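Local coordinates for protein heroin esterase (Rhodococcus sp., PDB 1LZL) that probably hydrolyses acetyl ester bonds, heroin among its substrates, as a serine esterase of the alpha/beta hydrolase fold, at residues L186-V198 / G228-R242. Residues are numbered along the deposited sequence; the frame is centred on the assembly and turned at random.
Sequences LEIPELDDRLETV and GPEDPDVSIYAAPSR
D193 and R242 form a side-on salt bridge that ties together two loops of the alpha/beta hydrolase fold, one leaving the C-terminal end of strand 183-187, the other running between helix 211-222 and strand 252-257. NE of R242 meets OD1 of D193 at 2.7 Å, nearly straight and in the guanidinium plane, while NH2 reaches OD2 at 2.9 Å, less straight; both oxygens use syn lone pairs, and the two flat groups lie 22° apart. With CG of D193 set between its backbone N and carbonyl carbon (chi1 60°), the carboxylate turns to this guanidinium, and OD2 also bonds Y226 OH. The R242 guanidinium is held between V234 CB over one face and R194 CD over the other, and NH2 adds a weak bond to the carbonyl of P229.

R194 crosses R242 at a slant. CG of R242 sits 3.9 Å above the centre of the R194 guanidinium, and E196 OE2 lies off the opposite face, a long charge-only contact. D192, in an Asx turn, takes NE of R194 on OD1 and NH2 on OD2, probably easing the closeness of the two arginines, whose NE atoms are 4.4 Å apart. A leucine in place of R194 would probably leave the D192 carboxylate without its charged mate.

Nearer strand 183-187 along the chain, L191 CD2 packs on P240 CB, the two side chains crossing at about a right angle beside A167 of helix 161-176. A water lies within hydrogen-bonding distance of E190 O and A238 O. S241 CB rests against the D192 side chain, and S241 N donates to L191 O at 3.1 Å.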
ATOM      1  N   LEU A 186      -1.136  -6.441  -1.994  1.00  7.94           N
ATOM      2  CA  LEU A 186      -2.006  -5.529  -1.271  1.00  8.61           C
ATOM      3  C   LEU A 186      -1.958  -5.804   0.217  1.00  8.16           C
ATOM      4  O   LEU A 186      -2.516  -6.845   0.659  1.00 10.02           O
ATOM      5  CB  LEU A 186      -3.452  -5.653  -1.821  1.00  8.57           C
ATOM      6  CG  LEU A 186      -3.582  -5.441  -3.340  1.00  7.94           C
ATOM      7  CD1 LEU A 186      -5.044  -5.554  -3.754  1.00 11.23           C
ATOM      8  CD2 LEU A 186      -3.007  -4.088  -3.792  1.00 10.93           C
ATOM      9  N   GLU A 187      -1.336  -4.943   0.998  1.00  8.61           N
ATOM     10  CA  GLU A 187      -1.258  -5.207   2.435  1.00  7.57           C
ATOM     11  C   GLU A 187      -2.233  -4.312   3.170  1.00  8.20           C
ATOM     12  O   GLU A 187      -2.128  -3.080   3.001  1.00  8.38           O
ATOM     13  CB  GLU A 187       0.202  -4.951   2.860  1.00 10.93           C
ATOM     14  CG  GLU A 187       0.558  -5.139   4.302  1.00 18.38           C
ATOM     15  CD  GLU A 187       2.077  -5.107   4.548  1.00 30.62           C
ATOM     16  OE1 GLU A 187       2.836  -4.524   3.746  1.00 29.63           O
ATOM     17  OE2 GLU A 187       2.456  -5.705   5.602  1.00 44.01           O
ATOM     18  N   ILE A 188      -3.106  -4.898   3.970  1.00  7.91           N
ATOM     19  CA  ILE A 188      -4.148  -4.167   4.719  1.00  7.60           C
ATOM     20  C   ILE A 188      -4.739  -3.027   3.871  1.00  8.29           C
ATOM     21  O   ILE A 188      -4.816  -1.880   4.262  1.00  8.70           O
ATOM     22  CB  ILE A 188      -3.656  -3.712   6.093  1.00  8.16           C
ATOM     23  CG1 ILE A 188      -2.432  -2.760   6.126  1.00  9.63           C
ATOM     24  CG2 ILE A 188      -3.388  -4.937   6.947  1.00 10.83           C
ATOM     25  CD1 ILE A 188      -1.968  -2.315   7.515  1.00 12.85           C
ATOM     26  N   PRO A 189      -5.180  -3.334   2.629  1.00  7.61           N
ATOM     27  CA  PRO A 189      -5.541  -2.231   1.732  1.00  8.06           C
ATOM     28  C   PRO A 189      -6.792  -1.460   2.112  1.00  7.91           C
ATOM     29  O   PRO A 189      -7.739  -2.060   2.654  1.00  9.09           O
ATOM     30  CB  PRO A 189      -5.797  -2.974   0.384  1.00  8.37           C
ATOM     31  CG  PRO A 189      -6.222  -4.358   0.801  1.00  8.91           C
ATOM     32  CD  PRO A 189      -5.334  -4.670   1.999  1.00  8.38           C
ATOM     33  N   GLU A 190      -6.859  -0.169   1.786  1.00  7.51           N
ATOM     34  CA  GLU A 190      -7.987   0.741   1.957  1.00  7.59           C
ATOM     35  C   GLU A 190      -8.648   0.885   0.593  1.00  8.44           C
ATOM     36  O   GLU A 190      -8.117   1.567  -0.300  1.00  9.20           O
ATOM     37  CB  GLU A 190      -7.476   2.070   2.497  1.00  9.96           C
ATOM     38  CG  GLU A 190      -8.565   3.108   2.742  1.00 10.63           C
ATOM     39  CD  GLU A 190      -8.026   4.394   3.328  1.00 10.06           C
ATOM     40  OE1 GLU A 190      -6.810   4.559   3.491  1.00 10.99           O
ATOM     41  OE2 GLU A 190      -8.899   5.254   3.619  1.00 10.69           O
ATOM     42  N   LEU A 191      -9.810   0.212   0.424  1.00  8.30           N
ATOM     43  CA  LEU A 191     -10.365  -0.046  -0.919  1.00  8.38           C
ATOM     44  C   LEU A 191     -11.764   0.518  -1.166  1.00  8.59           C
ATOM     45  O   LEU A 191     -12.169   0.696  -2.299  1.00  9.42           O
ATOM     46  CB  LEU A 191     -10.430  -1.558  -1.170  1.00  8.93           C
ATOM     47  CG  LEU A 191      -9.094  -2.311  -1.202  1.00  7.85           C
ATOM     48  CD1 LEU A 191      -9.337  -3.811  -1.071  1.00  8.96           C
ATOM     49  CD2 LEU A 191      -8.314  -1.970  -2.458  1.00 10.38           C
ATOM     50  N   ASP A 192     -12.521   0.749  -0.074  1.00 10.09           N
ATOM     51  CA  ASP A 192     -13.961   1.029  -0.247  1.00 11.17           C
ATOM     52  C   ASP A 192     -14.388   2.234   0.563  1.00 10.57           C
ATOM     53  O   ASP A 192     -14.270   2.192   1.790  1.00 12.20           O
ATOM     54  CB  ASP A 192     -14.713  -0.238   0.226  1.00 12.35           C
ATOM     55  CG  ASP A 192     -16.179  -0.245  -0.171  1.00 13.99           C
ATOM     56  OD1 ASP A 192     -16.669   0.871  -0.494  1.00 14.64           O
ATOM     57  OD2 ASP A 192     -16.839  -1.300  -0.154  1.00 17.24           O
ATOM     58  N   ASP A 193     -14.847   3.298  -0.096  1.00 11.58           N
ATOM     59  CA  ASP A 193     -15.200   4.528   0.622  1.00 11.37           C
ATOM     60  C   ASP A 193     -16.542   4.391   1.326  1.00 12.56           C
ATOM     61  O   ASP A 193     -16.874   5.292   2.095  1.00 13.34           O
ATOM     62  CB  ASP A 193     -15.266   5.714  -0.349  1.00 11.12           C
ATOM     63  CG  ASP A 193     -16.301   5.456  -1.421  1.00 12.59           C
ATOM     64  OD1 ASP A 193     -16.200   4.490  -2.192  1.00 13.30           O
ATOM     65  OD2 ASP A 193     -17.257   6.265  -1.455  1.00 15.58           O
ATOM     66  N   ARG A 194     -17.283   3.338   1.050  1.00 12.96           N
ATOM     67  CA  ARG A 194     -18.690   3.314   1.512  1.00 12.61           C
ATOM     68  C   ARG A 194     -18.780   2.971   2.973  1.00 13.07           C
ATOM     69  O   ARG A 194     -19.842   3.269   3.583  1.00 16.25           O
ATOM     70  CB  ARG A 194     -19.473   2.322   0.658  1.00 15.38           C
ATOM     71  CG  ARG A 194     -19.611   2.829  -0.754  1.00 15.07           C
ATOM     72  CD  ARG A 194     -20.050   1.787  -1.734  1.00 16.86           C
ATOM     73  NE  ARG A 194     -19.127   0.660  -1.840  1.00 14.71           N
ATOM     74  CZ  ARG A 194     -19.257  -0.359  -2.671  1.00 16.48           C
ATOM     75  NH1 ARG A 194     -20.267  -0.459  -3.529  1.00 20.95           N
ATOM     76  NH2 ARG A 194     -18.327  -1.310  -2.652  1.00 18.97           N
ATOM     77  N   LEU A 195     -17.806   2.373   3.616  1.00 12.59           N
ATOM     78  CA  LEU A 195     -17.813   2.165   5.083  1.00 13.86           C
ATOM     79  C   LEU A 195     -19.024   1.359   5.552  1.00 14.73           C
ATOM     80  O   LEU A 195     -19.570   1.649   6.622  1.00 16.02           O
ATOM     81  CB  LEU A 195     -17.643   3.499   5.846  1.00 14.69           C
ATOM     82  CG  LEU A 195     -16.590   4.464   5.268  1.00 14.48           C
ATOM     83  CD1 LEU A 195     -16.394   5.691   6.173  1.00 16.53           C
ATOM     84  CD2 LEU A 195     -15.259   3.770   5.040  1.00 16.23           C
ATOM     85  N   GLU A 196     -19.399   0.363   4.737  1.00 15.05           N
ATOM     86  CA  GLU A 196     -20.628  -0.404   5.061  1.00 14.73           C
ATOM     87  C   GLU A 196     -20.395  -1.826   5.485  1.00 16.17           C
ATOM     88  O   GLU A 196     -21.344  -2.530   5.864  1.00 16.16           O
ATOM     89  CB  GLU A 196     -21.567  -0.404   3.845  1.00 17.28           C
ATOM     90  CG  GLU A 196     -21.078  -1.049   2.539  1.00 26.65           C
ATOM     91  CD  GLU A 196     -21.899  -0.650   1.327  1.00 27.03           C
ATOM     92  OE1 GLU A 196     -22.851   0.176   1.432  1.00 30.63           O
ATOM     93  OE2 GLU A 196     -21.635  -1.151   0.205  1.00 26.04           O
ATOM     94  N   THR A 197     -19.148  -2.287   5.463  1.00 12.50           N
ATOM     95  CA  THR A 197     -18.872  -3.619   5.989  1.00 11.27           C
ATOM     96  C   THR A 197     -19.060  -3.670   7.498  1.00 12.35           C
ATOM     97  O   THR A 197     -18.979  -2.669   8.221  1.00 12.00           O
ATOM     98  CB  THR A 197     -17.418  -4.018   5.633  1.00 11.33           C
ATOM     99  OG1 THR A 197     -16.563  -3.032   6.225  1.00 10.35           O
ATOM    100  CG2 THR A 197     -17.207  -4.088   4.138  1.00 13.22           C
ATOM    101  N   VAL A 198     -19.232  -4.905   8.003  1.00 11.60           N
ATOM    102  CA  VAL A 198     -19.317  -5.044   9.474  1.00 11.21           C
ATOM    103  C   VAL A 198     -18.075  -4.527  10.162  1.00 12.32           C
ATOM    104  O   VAL A 198     -18.193  -3.811  11.202  1.00 12.46           O
ATOM    105  CB  VAL A 198     -19.537  -6.514   9.875  1.00 11.26           C
ATOM    106  CG1 VAL A 198     -19.486  -6.690  11.389  1.00 11.83           C
ATOM    107  CG2 VAL A 198     -20.875  -6.970   9.313  1.00 13.95           C
ATOM    108  N   GLY A 228     -20.142  11.473   0.130  1.00 22.55           N
ATOM    109  CA  GLY A 228     -20.214  10.362   1.067  1.00 21.84           C
ATOM    110  C   GLY A 228     -20.523   9.037   0.366  1.00 18.84           C
ATOM    111  O   GLY A 228     -20.522   8.999  -0.858  1.00 18.54           O
ATOM    112  N   PRO A 229     -20.772   8.017   1.184  1.00 19.82           N
ATOM    113  CA  PRO A 229     -20.958   6.647   0.674  1.00 21.72           C
ATOM    114  C   PRO A 229     -21.975   6.528  -0.427  1.00 22.41           C
ATOM    115  O   PRO A 229     -21.921   5.729  -1.374  1.00 24.85           O
ATOM    116  CB  PRO A 229     -21.447   5.920   1.941  1.00 23.88           C
ATOM    117  CG  PRO A 229     -20.652   6.598   3.036  1.00 22.66           C
ATOM    118  CD  PRO A 229     -20.841   8.068   2.675  1.00 21.47           C
ATOM    119  N   GLU A 230     -23.018   7.389  -0.348  1.00 25.09           N
ATOM    120  CA  GLU A 230     -24.014   7.166  -1.402  1.00 25.66           C
ATOM    121  C   GLU A 230     -23.670   7.941  -2.646  1.00 24.75           C
ATOM    122  O   GLU A 230     -24.439   7.971  -3.595  1.00 37.47           O
ATOM    123  CB  GLU A 230     -25.398   7.520  -0.842  1.00 35.56           C
ATOM    124  CG  GLU A 230     -25.784   6.582   0.297  1.00 51.10           C
ATOM    125  CD  GLU A 230     -26.160   7.389   1.533  1.00 58.55           C
ATOM    126  OE1 GLU A 230     -27.334   7.818   1.611  1.00 57.31           O
ATOM    127  OE2 GLU A 230     -25.238   7.558   2.368  1.00 66.12           O
ATOM    128  N   ASP A 231     -22.522   8.596  -2.692  1.00 23.57           N
ATOM    129  CA  ASP A 231     -22.163   9.310  -3.906  1.00 23.98           C
ATOM    130  C   ASP A 231     -22.030   8.308  -5.048  1.00 27.39           C
ATOM    131  O   ASP A 231     -21.256   7.351  -4.955  1.00 30.49           O
ATOM    132  CB  ASP A 231     -20.920  10.149  -3.596  1.00 21.87           C
ATOM    133  CG  ASP A 231     -20.565  11.080  -4.747  1.00 27.85           C
ATOM    134  OD1 ASP A 231     -20.942  10.743  -5.899  1.00 35.69           O
ATOM    135  OD2 ASP A 231     -19.926  12.117  -4.498  1.00 29.39           O
ATOM    136  N   PRO A 232     -22.809   8.451  -6.130  1.00 35.83           N
ATOM    137  CA  PRO A 232     -22.674   7.594  -7.310  1.00 34.11           C
ATOM    138  C   PRO A 232     -21.495   7.961  -8.200  1.00 36.36           C
ATOM    139  O   PRO A 232     -21.134   7.203  -9.110  1.00 52.56           O
ATOM    140  CB  PRO A 232     -23.980   7.857  -8.087  1.00 38.32           C
ATOM    141  CG  PRO A 232     -24.335   9.267  -7.749  1.00 37.77           C
ATOM    142  CD  PRO A 232     -23.935   9.406  -6.297  1.00 34.76           C
ATOM    143  N   ASP A 233     -20.867   9.129  -8.010  1.00 37.89           N
ATOM    144  CA  ASP A 233     -19.800   9.448  -8.944  1.00 39.93           C
ATOM    145  C   ASP A 233     -18.424   9.202  -8.335  1.00 31.07           C
ATOM    146  O   ASP A 233     -17.650  10.155  -8.302  1.00 38.44           O
ATOM    147  CB  ASP A 233     -19.831  10.900  -9.403  1.00 47.83           C
ATOM    148  CG  ASP A 233     -21.064  11.357 -10.137  1.00 52.00           C
ATOM    149  OD1 ASP A 233     -21.743  10.481 -10.720  1.00 61.71           O
ATOM    150  OD2 ASP A 233     -21.324  12.585 -10.112  1.00 58.95           O
ATOM    151  N   VAL A 234     -18.124   7.977  -7.892  1.00 22.40           N
ATOM    152  CA  VAL A 234     -16.793   7.671  -7.397  1.00 17.00           C
ATOM    153  C   VAL A 234     -16.071   6.737  -8.358  1.00 16.15           C
ATOM    154  O   VAL A 234     -16.564   5.651  -8.710  1.00 16.66           O
ATOM    155  CB  VAL A 234     -16.868   7.036  -5.983  1.00 15.61           C
ATOM    156  CG1 VAL A 234     -15.455   6.722  -5.512  1.00 14.66           C
ATOM    157  CG2 VAL A 234     -17.567   7.976  -5.022  1.00 16.31           C
ATOM    158  N   SER A 235     -14.879   7.155  -8.823  1.00 14.64           N
ATOM    159  CA  SER A 235     -14.100   6.326  -9.728  1.00 12.36           C
ATOM    160  C   SER A 235     -13.649   4.998  -9.125  1.00  9.93           C
ATOM    161  O   SER A 235     -13.263   4.913  -7.959  1.00 10.78           O
ATOM    162  CB  SER A 235     -12.847   7.140 -10.124  1.00 12.00           C
ATOM    163  OG  SER A 235     -12.038   6.301 -10.985  1.00 12.79           O
ATOM    164  N   ILE A 236     -13.708   3.947  -9.951  1.00 10.28           N
ATOM    165  CA  ILE A 236     -13.171   2.649  -9.507  1.00 10.92           C
ATOM    166  C   ILE A 236     -11.668   2.769  -9.249  1.00 10.95           C
ATOM    167  O   ILE A 236     -11.158   1.889  -8.530  1.00 11.78           O
ATOM    168  CB  ILE A 236     -13.429   1.537 -10.533  1.00 11.07           C
ATOM    169  CG1 ILE A 236     -12.649   1.747 -11.850  1.00 13.88           C
ATOM    170  CG2 ILE A 236     -14.924   1.357 -10.718  1.00 13.84           C
ATOM    171  CD1 ILE A 236     -12.723   0.544 -12.766  1.00 16.24           C
ATOM    172  N   TYR A 237     -10.985   3.776  -9.784  1.00 11.70           N
ATOM    173  CA  TYR A 237      -9.565   3.896  -9.481  1.00 10.54           C
ATOM    174  C   TYR A 237      -9.343   4.560  -8.110  1.00 11.57           C
ATOM    175  O   TYR A 237      -8.229   4.420  -7.571  1.00 12.54           O
ATOM    176  CB  TYR A 237      -8.844   4.668 -10.580  1.00 11.18           C
ATOM    177  CG  TYR A 237      -9.176   4.129 -11.960  1.00 12.69           C
ATOM    178  CD1 TYR A 237      -8.908   2.828 -12.311  1.00 11.64           C
ATOM    179  CD2 TYR A 237      -9.766   4.922 -12.929  1.00 14.61           C
ATOM    180  CE1 TYR A 237      -9.196   2.310 -13.551  1.00 11.56           C
ATOM    181  CE2 TYR A 237     -10.075   4.430 -14.185  1.00 16.78           C
ATOM    182  CZ  TYR A 237      -9.774   3.126 -14.509  1.00 13.84           C
ATOM    183  OH  TYR A 237     -10.112   2.634 -15.759  1.00 16.88           O
ATOM    184  N   ALA A 238     -10.335   5.264  -7.586  1.00 10.94           N
ATOM    185  CA  ALA A 238     -10.318   5.839  -6.258  1.00 10.46           C
ATOM    186  C   ALA A 238     -10.673   4.764  -5.233  1.00 10.44           C
ATOM    187  O   ALA A 238     -10.018   4.662  -4.192  1.00 11.54           O
ATOM    188  CB  ALA A 238     -11.290   7.017  -6.138  1.00 12.83           C
ATOM    189  N   ALA A 239     -11.747   4.009  -5.513  1.00 11.05           N
ATOM    190  CA  ALA A 239     -12.272   3.016  -4.572  1.00 10.96           C
ATOM    191  C   ALA A 239     -12.437   1.699  -5.323  1.00 10.61           C
ATOM    192  O   ALA A 239     -13.544   1.444  -5.874  1.00 11.67           O
ATOM    193  CB  ALA A 239     -13.615   3.470  -3.974  1.00 10.81           C
ATOM    194  N   PRO A 240     -11.382   0.922  -5.453  1.00  9.54           N
ATOM    195  CA  PRO A 240     -11.413  -0.314  -6.241  1.00 10.89           C
ATOM    196  C   PRO A 240     -12.536  -1.258  -5.853  1.00 11.62           C
ATOM    197  O   PRO A 240     -12.985  -2.026  -6.727  1.00 11.45           O
ATOM    198  CB  PRO A 240     -10.025  -0.914  -5.952  1.00  9.98           C
ATOM    199  CG  PRO A 240      -9.155   0.324  -5.787  1.00  8.77           C
ATOM    200  CD  PRO A 240     -10.005   1.260  -4.978  1.00  8.89           C
ATOM    201  N   SER A 241     -13.024  -1.248  -4.609  1.00 10.78           N
ATOM    202  CA  SER A 241     -14.145  -2.133  -4.286  1.00 12.89           C
ATOM    203  C   SER A 241     -15.375  -1.835  -5.150  1.00 12.72           C
ATOM    204  O   SER A 241     -16.222  -2.734  -5.279  1.00 14.59           O
ATOM    205  CB  SER A 241     -14.513  -1.954  -2.811  1.00 11.89           C
ATOM    206  OG  SER A 241     -13.423  -2.321  -1.961  1.00 10.93           O
ATOM    207  N   ARG A 242     -15.483  -0.625  -5.685  1.00 11.91           N
ATOM    208  CA  ARG A 242     -16.629  -0.314  -6.586  1.00 12.59           C
ATOM    209  C   ARG A 242     -16.467  -0.920  -7.957  1.00 14.17           C
ATOM    210  O   ARG A 242     -17.438  -0.916  -8.755  1.00 17.69           O
ATOM    211  CB  ARG A 242     -16.784   1.202  -6.659  1.00 14.77           C
ATOM    212  CG  ARG A 242     -17.287   1.800  -5.342  1.00 14.37           C
ATOM    213  CD  ARG A 242     -17.394   3.307  -5.515  1.00 13.66           C
ATOM    214  NE  ARG A 242     -17.847   4.045  -4.344  1.00 13.88           N
ATOM    215  CZ  ARG A 242     -19.042   4.623  -4.226  1.00 19.20           C
ATOM    216  NH1 ARG A 242     -19.941   4.526  -5.205  1.00 24.27           N
ATOM    217  NH2 ARG A 242     -19.354   5.292  -3.134  1.00 17.64           N
TER
HETATM  218  O   HOH W   1      -8.190   3.178  -2.815  1.00 23.85           O